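Local coordinates for protein probable chitinase A (Chromobacterium violaceum, PDB 4TX8) that probably hydrolyses chitin as a family 18 endochitinase, with a carbohydrate-binding module attached to a TIM-barrel catalytic domain, at residues 273-276 against 277-280; 315-318 against 319-323; 362-365 against 366-370; 382-385 against 386-390; 405-408 against 409-413. All blocks are in the same frame, centred on the assembly; numbering follows the deposited sequence.

Contact 1. Residues 273-276 against 277-280; sequences GAYL and PIID
Pro-277 CD presses against Leu-276 CB at a tight 3.5 Å. Being an imino acid in the first turn of a helix, Pro-277 has no N-H to give, and its ring lies beside the carbonyl of Ala-274, with Pro-277 CD 3.7 Å from Ala-274 O. Ile-278 comes next and reaches over the Tyr-275 ring. Its CG1 stands anti to the carbonyl carbon (chi1 -62°), which carries CD1 to 4.0 Å from the ring centroid in a CH-pi contact almost exactly on the ring normal. The other branch, Ile-278 CG2, rests 3.8 Å from Tyr-275 CE1. Ile-279 touches the same ring from its rim, with CG1 in the ring plane 3.9 Å from Tyr-275 CD1. Its backbone N gives a nearly linear bond (167°) of 3.0 Å to Tyr-275 O, an oxygen that also receives a weak bond from Ile-278 N. Asp-280 N closes the following turn on Leu-276 O at 2.9 Å, while the Asp-280 carboxylate turns outward to a salt bridge with Arg-283. A type I beta turn from Gly-273 to Leu-276 thus runs straight into helix 276-281, the crossover helix between parallel strands 251-254 and 288-292 of the TIM barrel. Tyr-275 stands between the start of that helix and the calcium ligand Glu-220, the side chains of Tyr-275 and Glu-220 about 4 Å apart at nearest atoms.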
loop_
_atom_site.group_PDB
_atom_site.type_symbol
_atom_site.label_atom_id
_atom_site.label_comp_id
_atom_site.label_asym_id
_atom_site.label_seq_id
_atom_site.Cartn_x
_atom_site.Cartn_y
_atom_site.Cartn_z
ATOM N N GLY A 273 -9.623 -2.273 17.077
ATOM C CA GLY A 273 -9.188 -3.643 17.279
ATOM C C GLY A 273 -9.945 -4.661 16.440
ATOM O O GLY A 273 -9.692 -5.859 16.541
ATOM N N ALA A 274 -10.859 -4.186 15.597
ATOM C CA ALA A 274 -11.792 -5.071 14.898
ATOM C C ALA A 274 -11.116 -5.983 13.875
ATOM O O ALA A 274 -11.679 -7.004 13.487
ATOM C CB ALA A 274 -12.883 -4.251 14.220
ATOM N N TYR A 275 -9.914 -5.619 13.443
ATOM C CA TYR A 275 -9.204 -6.397 12.430
ATOM C C TYR A 275 -8.378 -7.536 13.022
ATOM O O TYR A 275 -7.925 -8.420 12.294
ATOM C CB TYR A 275 -8.286 -5.488 11.613
ATOM C CG TYR A 275 -8.346 -5.726 10.125
ATOM C CD1 TYR A 275 -7.538 -6.681 9.519
ATOM C CD2 TYR A 275 -9.210 -4.993 9.324
ATOM C CE1 TYR A 275 -7.593 -6.895 8.152
ATOM C CE2 TYR A 275 -9.271 -5.199 7.963
ATOM C CZ TYR A 275 -8.461 -6.150 7.381
ATOM O OH TYR A 275 -8.524 -6.354 6.022
ATOM N N LEU A 276 -8.174 -7.514 14.336
ATOM C CA LEU A 276 -7.253 -8.458 14.972
ATOM C C LEU A 276 -7.638 -9.940 14.796
ATOM O O LEU A 276 -6.764 -10.767 14.536
ATOM C CB LEU A 276 -7.099 -8.122 16.461
ATOM C CG LEU A 276 -6.467 -6.757 16.771
ATOM C CD1 LEU A 276 -6.551 -6.439 18.255
ATOM C CD2 LEU A 276 -5.021 -6.691 16.295
ATOM N N PRO A 277 -8.931 -10.294 14.932
ATOM C CA PRO A 277 -9.213 -11.712 14.667
ATOM C C PRO A 277 -9.091 -12.090 13.187
ATOM O O PRO A 277 -8.896 -13.264 12.877
ATOM C CB PRO A 277 -10.654 -11.889 15.163
ATOM C CG PRO A 277 -11.224 -10.523 15.214
ATOM C CD PRO A 277 -10.094 -9.602 15.519
ATOM N N ILE A 278 -9.191 -11.115 12.288
ATOM C CA ILE A 278 -8.987 -11.374 10.864
ATOM C C ILE A 278 -7.522 -11.726 10.601
ATOM O O ILE A 278 -7.219 -12.703 9.913
ATOM C CB ILE A 278 -9.397 -10.166 9.997
ATOM C CG1 ILE A 278 -10.890 -9.874 10.167
ATOM C CG2 ILE A 278 -9.063 -10.416 8.531
ATOM C CD1 ILE A 278 -11.355 -8.614 9.460
ATOM N N ILE A 279 -6.621 -10.924 11.160
ATOM C CA ILE A 279 -5.190 -11.198 11.098
ATOM C C ILE A 279 -4.864 -12.547 11.730
ATOM O O ILE A 279 -4.119 -13.348 11.164
ATOM C CB ILE A 279 -4.373 -10.108 11.819
ATOM C CG1 ILE A 279 -4.626 -8.740 11.185
ATOM C CG2 ILE A 279 -2.889 -10.449 11.799
ATOM C CD1 ILE A 279 -4.132 -7.579 12.029
ATOM N N ASP A 280 -5.430 -12.792 12.908
ATOM C CA ASP A 280 -5.145 -14.013 13.651
ATOM C C ASP A 280 -5.606 -15.245 12.878
ATOM O O ASP A 280 -4.882 -16.235 12.785
ATOM C CB ASP A 280 -5.811 -13.972 15.029
ATOM C CG ASP A 280 -5.503 -15.202 15.860
ATOM O OD1 ASP A 280 -4.327 -15.626 15.891
ATOM O OD2 ASP A 280 -6.441 -15.750 16.477
#

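Contact 2. Residues 315-318 against 319-323; sequences MLVG and GSKML
Lys-321 lies back along the preceding turn of its helix, over Val-317. Its CB sits 3.5 Å from Val-317 O, the same oxygen that accepts the Lys-321 backbone N-H at 2.8 Å. CG is turned anti to the carbonyl carbon (chi1 -82°) and stays close to Val-317 O, at 3.4 Å. CD then runs beside the valine, 4.2 Å from Val-317 CG1. A bend at chi3 (62°) turns CE and NZ away from Val-317, and NZ ends on Lys-383 O as a hydrogen-bond donor, with Tyr-303 adding a cation-pi contact. One residue earlier, Ser-320 folds its hydroxyl onto the helix itself. OG donates to Leu-316 O at 2.8 Å, and Ser-320 N reaches that same oxygen at 3.2 Å from the other face of the carbonyl plane, so this buried carbonyl is gripped twice. Gly-319 N to Met-315 O and Met-322 N to Gly-318 O carry on the regular alpha-helical bonding. This part of helix 313-325 is buried between strand 345-350 and helix 363-375: Leu-316 and Ser-320 touch Phe-347 of the strand, whereas Val-317 packs on Ala-369, Cys-372 and Leu-373 of the helix.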
loop_
_atom_site.group_PDB
_atom_site.type_symbol
_atom_site.label_atom_id
_atom_site.label_comp_id
_atom_site.label_asym_id
_atom_site.label_seq_id
_atom_site.Cartn_x
_atom_site.Cartn_y
_atom_site.Cartn_z
ATOM N N MET A 315 6.770 6.116 15.639
ATOM C CA MET A 315 5.444 5.545 15.414
ATOM C C MET A 315 5.516 4.372 14.449
ATOM O O MET A 315 4.859 3.352 14.638
ATOM C CB MET A 315 4.476 6.611 14.890
ATOM C CG MET A 315 3.077 6.099 14.546
ATOM S SD MET A 315 1.860 7.373 14.234
ATOM C CE MET A 315 0.458 6.412 13.726
ATOM N N LEU A 316 6.332 4.520 13.415
ATOM C CA LEU A 316 6.517 3.446 12.451
ATOM C C LEU A 316 7.181 2.244 13.118
ATOM O O LEU A 316 6.767 1.103 12.924
ATOM C CB LEU A 316 7.351 3.917 11.261
ATOM C CG LEU A 316 6.804 5.117 10.489
ATOM C CD1 LEU A 316 7.720 5.447 9.323
ATOM C CD2 LEU A 316 5.382 4.855 10.007
ATOM N N VAL A 317 8.209 2.511 13.915
ATOM C CA VAL A 317 8.911 1.449 14.624
ATOM C C VAL A 317 7.992 0.821 15.667
ATOM O O VAL A 317 7.915 -0.404 15.785
ATOM C CB VAL A 317 10.195 1.972 15.302
ATOM C CG1 VAL A 317 10.852 0.875 16.132
ATOM C CG2 VAL A 317 11.165 2.500 14.255
ATOM N N GLY A 318 7.285 1.670 16.410
ATOM C CA GLY A 318 6.382 1.218 17.454
ATOM C C GLY A 318 5.228 0.381 16.934
ATOM O O GLY A 318 4.922 -0.675 17.490
ATOM N N GLY A 319 4.584 0.853 15.871
ATOM C CA GLY A 319 3.495 0.117 15.252
ATOM C C GLY A 319 3.964 -1.249 14.782
ATOM O O GLY A 319 3.267 -2.252 14.945
ATOM N N SER A 320 5.162 -1.285 14.211
ATOM C CA SER A 320 5.725 -2.530 13.711
ATOM C C SER A 320 6.106 -3.474 14.852
ATOM O O SER A 320 5.913 -4.683 14.746
ATOM C CB SER A 320 6.937 -2.240 12.823
ATOM O OG SER A 320 6.567 -1.409 11.733
ATOM N N LYS A 321 6.634 -2.923 15.941
ATOM C CA LYS A 321 6.966 -3.730 17.114
ATOM C C LYS A 321 5.734 -4.424 17.677
ATOM O O LYS A 321 5.783 -5.606 18.005
ATOM C CB LYS A 321 7.612 -2.878 18.208
ATOM C CG LYS A 321 9.096 -2.642 18.017
ATOM C CD LYS A 321 9.661 -1.801 19.148
ATOM C CE LYS A 321 9.509 -2.502 20.485
ATOM N NZ LYS A 321 10.085 -1.696 21.594
ATOM N N MET A 322 4.631 -3.691 17.784
ATOM C CA MET A 322 3.400 -4.257 18.326
ATOM C C MET A 322 2.942 -5.474 17.524
ATOM O O MET A 322 2.492 -6.468 18.095
ATOM C CB MET A 322 2.295 -3.201 18.367
ATOM C CG MET A 322 2.546 -2.098 19.384
ATOM S SD MET A 322 1.211 -0.897 19.473
ATOM C CE MET A 322 -0.138 -1.928 20.051
ATOM N N LEU A 323 3.081 -5.402 16.204
ATOM C CA LEU A 323 2.663 -6.502 15.339
ATOM C C LEU A 323 3.603 -7.699 15.440
ATOM O O LEU A 323 3.185 -8.840 15.253
ATOM C CB LEU A 323 2.566 -6.030 13.889
ATOM C CG LEU A 323 1.315 -5.209 13.568
ATOM C CD1 LEU A 323 1.431 -4.555 12.204
ATOM C CD2 LEU A 323 0.078 -6.093 13.633
#

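Contact 3. Residues 362-365 against 366-370; sequences TADT and VAKAL. With FLC (citrate anion), chain H.
Thr-365 and Lys-368, a turn apart on one helix and touching where Lys-368 CB lies 3.5 Å from Thr-365 O, hold a citrate that probably came from the crystallisation liquor. Thr-365 OG1 donates to citrate OB1 at 2.6 Å, and Lys-368 NZ takes OB2 of the same carboxylate at 2.7 Å. One carboxylate is therefore clasped from two positions, and NZ bonds a second one through OG1 at 3.2 Å. Behind these groups the torsions do the placing. The threonine hydroxyl stands anti to its carbonyl carbon (chi1 -74°), beside the backbone N, and the lysine chain kinks at chi3 to bring NZ up to the anion. Further out is the helix start: Thr-362, the N-cap residue, accepts Thr-365 N on its OG1 at 3.1 Å and so ties down the backbone that carries the hydroxyl. Lys-368 N is held in turn by Asp-364 O at 2.9 Å. Thr-365, beside the citrate, also touches Ala-313 of helix 313-325. Other residues of helix 363-375 pack on the fold: Val-366, Ala-369 and Leu-370 lie on Phe-347 of strand 345-350, and Ala-367 and Leu-370 meet helix 410-417.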
loop_
_atom_site.group_PDB
_atom_site.type_symbol
_atom_site.label_atom_id
_atom_site.label_comp_id
_atom_site.label_asym_id
_atom_site.label_seq_id
_atom_site.Cartn_x
_atom_site.Cartn_y
_atom_site.Cartn_z
ATOM N N THR A 362 9.328 12.019 5.558
ATOM C CA THR A 362 10.432 12.199 4.625
ATOM C C THR A 362 11.066 10.848 4.331
ATOM O O THR A 362 10.870 9.888 5.077
ATOM C CB THR A 362 11.509 13.138 5.183
ATOM O OG1 THR A 362 12.055 12.564 6.377
ATOM C CG2 THR A 362 10.921 14.505 5.500
ATOM N N ALA A 363 11.833 10.777 3.248
ATOM C CA ALA A 363 12.574 9.566 2.922
ATOM C C ALA A 363 13.561 9.229 4.037
ATOM O O ALA A 363 13.813 8.057 4.319
ATOM C CB ALA A 363 13.299 9.726 1.601
ATOM N N ASP A 364 14.111 10.264 4.667
ATOM C CA ASP A 364 15.057 10.095 5.765
ATOM C C ASP A 364 14.400 9.404 6.957
ATOM O O ASP A 364 14.978 8.504 7.565
ATOM C CB ASP A 364 15.625 11.450 6.195
ATOM C CG ASP A 364 16.721 11.322 7.236
ATOM O OD1 ASP A 364 17.690 10.573 6.994
ATOM O OD2 ASP A 364 16.613 11.967 8.300
ATOM N N THR A 365 13.189 9.840 7.289
ATOM C CA THR A 365 12.417 9.243 8.374
ATOM C C THR A 365 12.180 7.755 8.123
ATOM O O THR A 365 12.343 6.930 9.027
ATOM C CB THR A 365 11.056 9.948 8.553
ATOM O OG1 THR A 365 11.259 11.227 9.164
ATOM C CG2 THR A 365 10.128 9.117 9.427
ATOM N N VAL A 366 11.801 7.418 6.892
ATOM C CA VAL A 366 11.595 6.024 6.514
ATOM C C VAL A 366 12.891 5.235 6.693
ATOM O O VAL A 366 12.889 4.159 7.292
ATOM C CB VAL A 366 11.101 5.891 5.056
ATOM C CG1 VAL A 366 11.111 4.436 4.615
ATOM C CG2 VAL A 366 9.704 6.488 4.907
ATOM N N ALA A 367 13.994 5.783 6.190
ATOM C CA ALA A 367 15.295 5.127 6.308
ATOM C C ALA A 367 15.662 4.877 7.770
ATOM O O ALA A 367 16.178 3.811 8.113
ATOM C CB ALA A 367 16.374 5.957 5.624
ATOM N N LYS A 368 15.389 5.857 8.627
ATOM C CA LYS A 368 15.682 5.733 10.054
ATOM C C LYS A 368 14.877 4.610 10.697
ATOM O O LYS A 368 15.410 3.828 11.484
ATOM C CB LYS A 368 15.399 7.048 10.780
ATOM C CG LYS A 368 16.568 8.019 10.812
ATOM C CD LYS A 368 16.152 9.339 11.445
ATOM C CE LYS A 368 15.388 9.112 12.742
ATOM N NZ LYS A 368 14.689 10.342 13.206
ATOM N N ALA A 369 13.592 4.534 10.362
ATOM C CA ALA A 369 12.729 3.486 10.898
ATOM C C ALA A 369 13.188 2.103 10.432
ATOM O O ALA A 369 13.163 1.142 11.200
ATOM C CB ALA A 369 11.277 3.730 10.495
ATOM N N LEU A 370 13.620 2.011 9.178
ATOM C CA LEU A 370 14.080 0.743 8.618
ATOM C C LEU A 370 15.346 0.224 9.296
ATOM O O LEU A 370 15.385 -0.918 9.747
ATOM C CB LEU A 370 14.325 0.878 7.115
ATOM C CG LEU A 370 13.081 0.922 6.227
ATOM C CD1 LEU A 370 13.476 1.180 4.780
ATOM C CD2 LEU A 370 12.286 -0.371 6.355
HETATM C CAC FLC H . 10.693 13.881 12.998
HETATM C CA FLC H . 10.906 12.882 14.092
HETATM C CB FLC H . 11.698 11.653 13.781
HETATM C CBC FLC H . 11.753 11.455 12.302
HETATM C CG FLC H . 11.028 10.460 14.373
HETATM C CGC FLC H . 11.600 9.742 15.548
HETATM O OA1 FLC H . 11.564 14.761 12.763
HETATM O OA2 FLC H . 9.641 13.840 12.302
HETATM O OB1 FLC H . 10.688 11.207 11.674
HETATM O OB2 FLC H . 12.852 11.532 11.688
HETATM O OG1 FLC H . 12.752 9.239 15.471
HETATM O OG2 FLC H . 10.926 9.626 16.606
HETATM O OHB FLC H . 12.976 11.772 14.279
#

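Contact 4. Residues 382-385 against 386-390; sequences VKPA and QAYPA
Pro-384 meets Tyr-388 across a bend in the chain, its CB 3.6 Å from Tyr-388 CE2. The CB bond of Pro-384 points toward residues 386-390, and the same carbon lies 3.3 Å from Gln-386 O, so one methylene touches both a carbonyl and the phenol ring. Ala-385 makes the bend. Its backbone is helical between two extended neighbours, Pro-384 and Gln-386, and this single residue turns the chain enough for the proline and the tyrosine to come together. Gln-386 follows with its side chain directed outward: CG lies between the backbone N and the carbonyl carbon (chi1 49°), and the amide reaches away from the bend. Its carbonyl goes the other way, with Gln-386 O 3.5 Å above the plane of the Tyr-388 ring and over its centre. The ring is swung back beneath that carbonyl by a CG anti to the tyrosine carbonyl carbon (chi1 -49°). The side-chain contact is van der Waals packing, without hydrogen bonds between the two segments. Beyond the bend, Pro-384 packs on Cys-372 and Cys-379, which are joined in a disulfide, and Tyr-388 on Leu-373 and Ile-324. The bend belongs to the irregular connection from helix 363-375 to strand 393-397, the eighth parallel strand, which closes a TIM barrel by pairing with the first strand, 108-114.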
loop_
_atom_site.group_PDB
_atom_site.type_symbol
_atom_site.label_atom_id
_atom_site.label_comp_id
_atom_site.label_asym_id
_atom_site.label_seq_id
_atom_site.Cartn_x
_atom_site.Cartn_y
_atom_site.Cartn_z
ATOM N N VAL A 382 12.139 4.876 20.713
ATOM C CA VAL A 382 11.524 3.559 20.599
ATOM C C VAL A 382 12.483 2.578 19.929
ATOM O O VAL A 382 12.916 2.790 18.796
ATOM C CB VAL A 382 10.201 3.622 19.806
ATOM C CG1 VAL A 382 9.640 2.225 19.583
ATOM C CG2 VAL A 382 9.192 4.499 20.535
ATOM N N LYS A 383 12.804 1.504 20.642
ATOM C CA LYS A 383 13.816 0.549 20.203
ATOM C C LYS A 383 13.289 -0.882 20.262
ATOM O O LYS A 383 12.708 -1.286 21.267
ATOM C CB LYS A 383 15.069 0.676 21.075
ATOM C CG LYS A 383 16.384 0.649 20.320
ATOM C CD LYS A 383 17.553 0.442 21.274
ATOM C CE LYS A 383 18.874 0.838 20.632
ATOM N NZ LYS A 383 20.044 0.472 21.485
ATOM N N PRO A 384 13.491 -1.654 19.184
ATOM C CA PRO A 384 13.125 -3.076 19.199
ATOM C C PRO A 384 13.905 -3.837 20.267
ATOM O O PRO A 384 15.025 -3.442 20.593
ATOM C CB PRO A 384 13.510 -3.559 17.796
ATOM C CG PRO A 384 13.582 -2.329 16.966
ATOM C CD PRO A 384 14.032 -1.234 17.881
ATOM N N ALA A 385 13.320 -4.901 20.810
ATOM C CA ALA A 385 14.006 -5.721 21.803
ATOM C C ALA A 385 15.217 -6.390 21.164
ATOM O O ALA A 385 16.321 -6.363 21.708
ATOM C CB ALA A 385 13.066 -6.759 22.387
ATOM N N GLN A 386 14.993 -6.988 20.001
ATOM C CA GLN A 386 16.071 -7.537 19.193
ATOM C C GLN A 386 15.932 -7.026 17.766
ATOM O O GLN A 386 14.865 -6.559 17.369
ATOM C CB GLN A 386 16.055 -9.065 19.222
ATOM C CG GLN A 386 14.690 -9.682 18.947
ATOM C CD GLN A 386 14.769 -11.175 18.682
ATOM O OE1 GLN A 386 15.718 -11.659 18.065
ATOM N NE2 GLN A 386 13.769 -11.914 19.151
ATOM N N ALA A 387 17.012 -7.107 16.999
ATOM C CA ALA A 387 16.983 -6.683 15.608
ATOM C C ALA A 387 16.107 -7.618 14.785
ATOM O O ALA A 387 15.998 -8.806 15.090
ATOM C CB ALA A 387 18.392 -6.631 15.039
ATOM N N TYR A 388 15.468 -7.072 13.754
ATOM C CA TYR A 388 14.693 -7.880 12.820
ATOM C C TYR A 388 15.286 -7.784 11.424
ATOM O O TYR A 388 14.819 -6.989 10.605
ATOM C CB TYR A 388 13.231 -7.438 12.783
ATOM C CG TYR A 388 12.589 -7.279 14.137
ATOM C CD1 TYR A 388 12.422 -8.368 14.983
ATOM C CD2 TYR A 388 12.136 -6.040 14.563
ATOM C CE1 TYR A 388 11.829 -8.221 16.219
ATOM C CE2 TYR A 388 11.544 -5.885 15.793
ATOM C CZ TYR A 388 11.392 -6.976 16.616
ATOM O OH TYR A 388 10.801 -6.813 17.840
ATOM N N PRO A 389 16.315 -8.596 11.144
ATOM C CA PRO A 389 16.974 -8.549 9.835
ATOM C C PRO A 389 16.043 -8.908 8.674
ATOM O O PRO A 389 16.341 -8.552 7.534
ATOM C CB PRO A 389 18.108 -9.579 9.971
ATOM C CG PRO A 389 17.724 -10.442 11.134
ATOM C CD PRO A 389 16.958 -9.556 12.060
ATOM N N ALA A 390 14.931 -9.581 8.959
ATOM C CA ALA A 390 14.004 -9.985 7.905
ATOM C C ALA A 390 12.734 -9.131 7.850
ATOM O O ALA A 390 11.748 -9.541 7.237
ATOM C CB ALA A 390 13.634 -11.454 8.071
#

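Contact 5. Residues 405-408 against 409-413; sequences DGYT and FSRPV
Tyr-407 and Arg-411 lie against each other obliquely, ring and guanidinium planes 34° apart. Tyr-407 CD2 comes over one face of the guanidinium, 3.7 Å from Arg-411 NH2. The arginine is extended from CG to NE, and its methylenes run past the tyrosine backbone before the charged end reaches the ring, with Arg-411 CG 3.5 Å from Tyr-407 O. That oxygen accepts Arg-411 N at 3.2 Å, a bond that fixes the base of the arginine. On another side, Ser-410 OG sits at the ring edge near its plane, 3.5 Å from Tyr-407 CB, and is itself bonded to Asp-402. These residues form the link between two helices of the catalytic barrel: helix 399-404 ends in a Schellman motif at Gly-406, whose positive phi suits glycine, Tyr-407 also takes a positive phi, and helix 410-417 follows within a few residues. A water joins the two ends, donating to Gly-406 O at 2.7 Å and accepting a weak bond from Arg-411 NH1. The same NH1 bonds Asn-45 O in the carbohydrate-binding module, and Asp-405 O accepts from Asn-44, so this turn faces the small module. The side chain of Arg-411 is about 6 Å from the bound N-acetylglucosamine (NAG) at nearest atoms. Pro-412 lays its ring on the preceding turn, CG 3.2 Å from Thr-408 O. The Phe-409 ring turns to helix 363-375 and strand 393-397, touching Val-366 and Val-394, and Val-413 CG2 lies over one face, 3.7 Å above the plane.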
loop_
_atom_site.group_PDB
_atom_site.type_symbol
_atom_site.label_atom_id
_atom_site.label_comp_id
_atom_site.label_asym_id
_atom_site.label_seq_id
_atom_site.Cartn_x
_atom_site.Cartn_y
_atom_site.Cartn_z
ATOM N N ASP A 405 5.143 12.994 -8.726
ATOM C CA ASP A 405 6.009 13.860 -7.929
ATOM C C ASP A 405 7.494 13.711 -8.277
ATOM O O ASP A 405 8.340 14.380 -7.687
ATOM C CB ASP A 405 5.798 13.584 -6.435
ATOM C CG ASP A 405 4.425 14.026 -5.947
ATOM O OD1 ASP A 405 3.824 14.924 -6.577
ATOM O OD2 ASP A 405 3.951 13.481 -4.929
ATOM N N GLY A 406 7.804 12.838 -9.231
ATOM C CA GLY A 406 9.168 12.674 -9.702
ATOM C C GLY A 406 9.975 11.593 -9.000
ATOM O O GLY A 406 11.193 11.714 -8.871
ATOM N N TYR A 407 9.291 10.543 -8.553
ATOM C CA TYR A 407 9.924 9.402 -7.885
ATOM C C TYR A 407 10.719 9.813 -6.649
ATOM O O TYR A 407 11.731 9.195 -6.321
ATOM C CB TYR A 407 10.845 8.650 -8.851
ATOM C CG TYR A 407 10.210 8.296 -10.177
ATOM C CD1 TYR A 407 9.187 7.358 -10.254
ATOM C CD2 TYR A 407 10.649 8.884 -11.356
ATOM C CE1 TYR A 407 8.611 7.024 -11.468
ATOM C CE2 TYR A 407 10.082 8.559 -12.571
ATOM C CZ TYR A 407 9.063 7.629 -12.622
ATOM O OH TYR A 407 8.495 7.302 -13.829
ATOM N N THR A 408 10.254 10.852 -5.963
ATOM C CA THR A 408 10.968 11.383 -4.807
ATOM C C THR A 408 10.864 10.473 -3.588
ATOM O O THR A 408 11.627 10.619 -2.633
ATOM C CB THR A 408 10.454 12.779 -4.426
ATOM O OG1 THR A 408 9.023 12.752 -4.352
ATOM C CG2 THR A 408 10.881 13.799 -5.467
ATOM N N PHE A 409 9.914 9.543 -3.615
ATOM C CA PHE A 409 9.792 8.568 -2.541
ATOM C C PHE A 409 10.480 7.264 -2.938
ATOM O O PHE A 409 11.356 6.776 -2.224
ATOM C CB PHE A 409 8.319 8.316 -2.191
ATOM C CG PHE A 409 8.120 7.398 -1.005
ATOM C CD1 PHE A 409 8.086 6.020 -1.169
ATOM C CD2 PHE A 409 7.964 7.918 0.273
ATOM C CE1 PHE A 409 7.909 5.177 -0.080
ATOM C CE2 PHE A 409 7.781 7.081 1.365
ATOM C CZ PHE A 409 7.756 5.710 1.188
ATOM N N SER A 410 10.090 6.713 -4.085
ATOM C CA SER A 410 10.564 5.393 -4.497
ATOM C C SER A 410 12.082 5.310 -4.659
ATOM O O SER A 410 12.687 4.312 -4.278
ATOM C CB SER A 410 9.888 4.968 -5.803
ATOM O OG SER A 410 10.164 5.881 -6.849
ATOM N N ARG A 411 12.703 6.347 -5.214
ATOM C CA ARG A 411 14.144 6.287 -5.461
ATOM C C ARG A 411 14.961 6.190 -4.164
ATOM O O ARG A 411 15.751 5.257 -4.015
ATOM C CB ARG A 411 14.609 7.485 -6.303
ATOM C CG ARG A 411 14.320 7.351 -7.789
ATOM C CD ARG A 411 14.737 8.599 -8.552
ATOM N NE ARG A 411 14.465 8.475 -9.981
ATOM C CZ ARG A 411 14.548 9.477 -10.852
ATOM N NH1 ARG A 411 14.894 10.692 -10.443
ATOM N NH2 ARG A 411 14.282 9.265 -12.135
ATOM N N PRO A 412 14.778 7.132 -3.216
ATOM C CA PRO A 412 15.630 6.974 -2.030
ATOM C C PRO A 412 15.206 5.821 -1.121
ATOM O O PRO A 412 16.066 5.216 -0.482
ATOM C CB PRO A 412 15.479 8.318 -1.306
ATOM C CG PRO A 412 14.153 8.834 -1.744
ATOM C CD PRO A 412 13.980 8.372 -3.160
ATOM N N VAL A 413 13.915 5.510 -1.070
ATOM C CA VAL A 413 13.444 4.458 -0.174
ATOM C C VAL A 413 13.866 3.073 -0.675
ATOM O O VAL A 413 14.282 2.227 0.118
ATOM C CB VAL A 413 11.919 4.519 0.015
ATOM C CG1 VAL A 413 11.411 3.276 0.729
ATOM C CG2 VAL A 413 11.543 5.772 0.803
HETATM O O HOH W 1 13.653 12.396 -7.951
#

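In the fold
All five contacts are local and follow one another in series, so none nests within or crosses another. Contact 1 forms where the loop after strand 251-254 turns into helix 276-281. Contact 2 lies within helix 313-325, contact 3 opens helix 363-375, contact 4 bends the loop that leads to strand 393-397, and contact 5 joins helices 399-404 and 410-417. In space contact 2 touches contacts 3 and 4, and contact 3 also touches contact 5, giving a continuous run along the barrel exterior. Contact 1 touches none of the others, though its nearest atoms come within about 5 Å of contact 2; its centre is about 32 Å from that of contact 5, on the opposite side of the chain's centre.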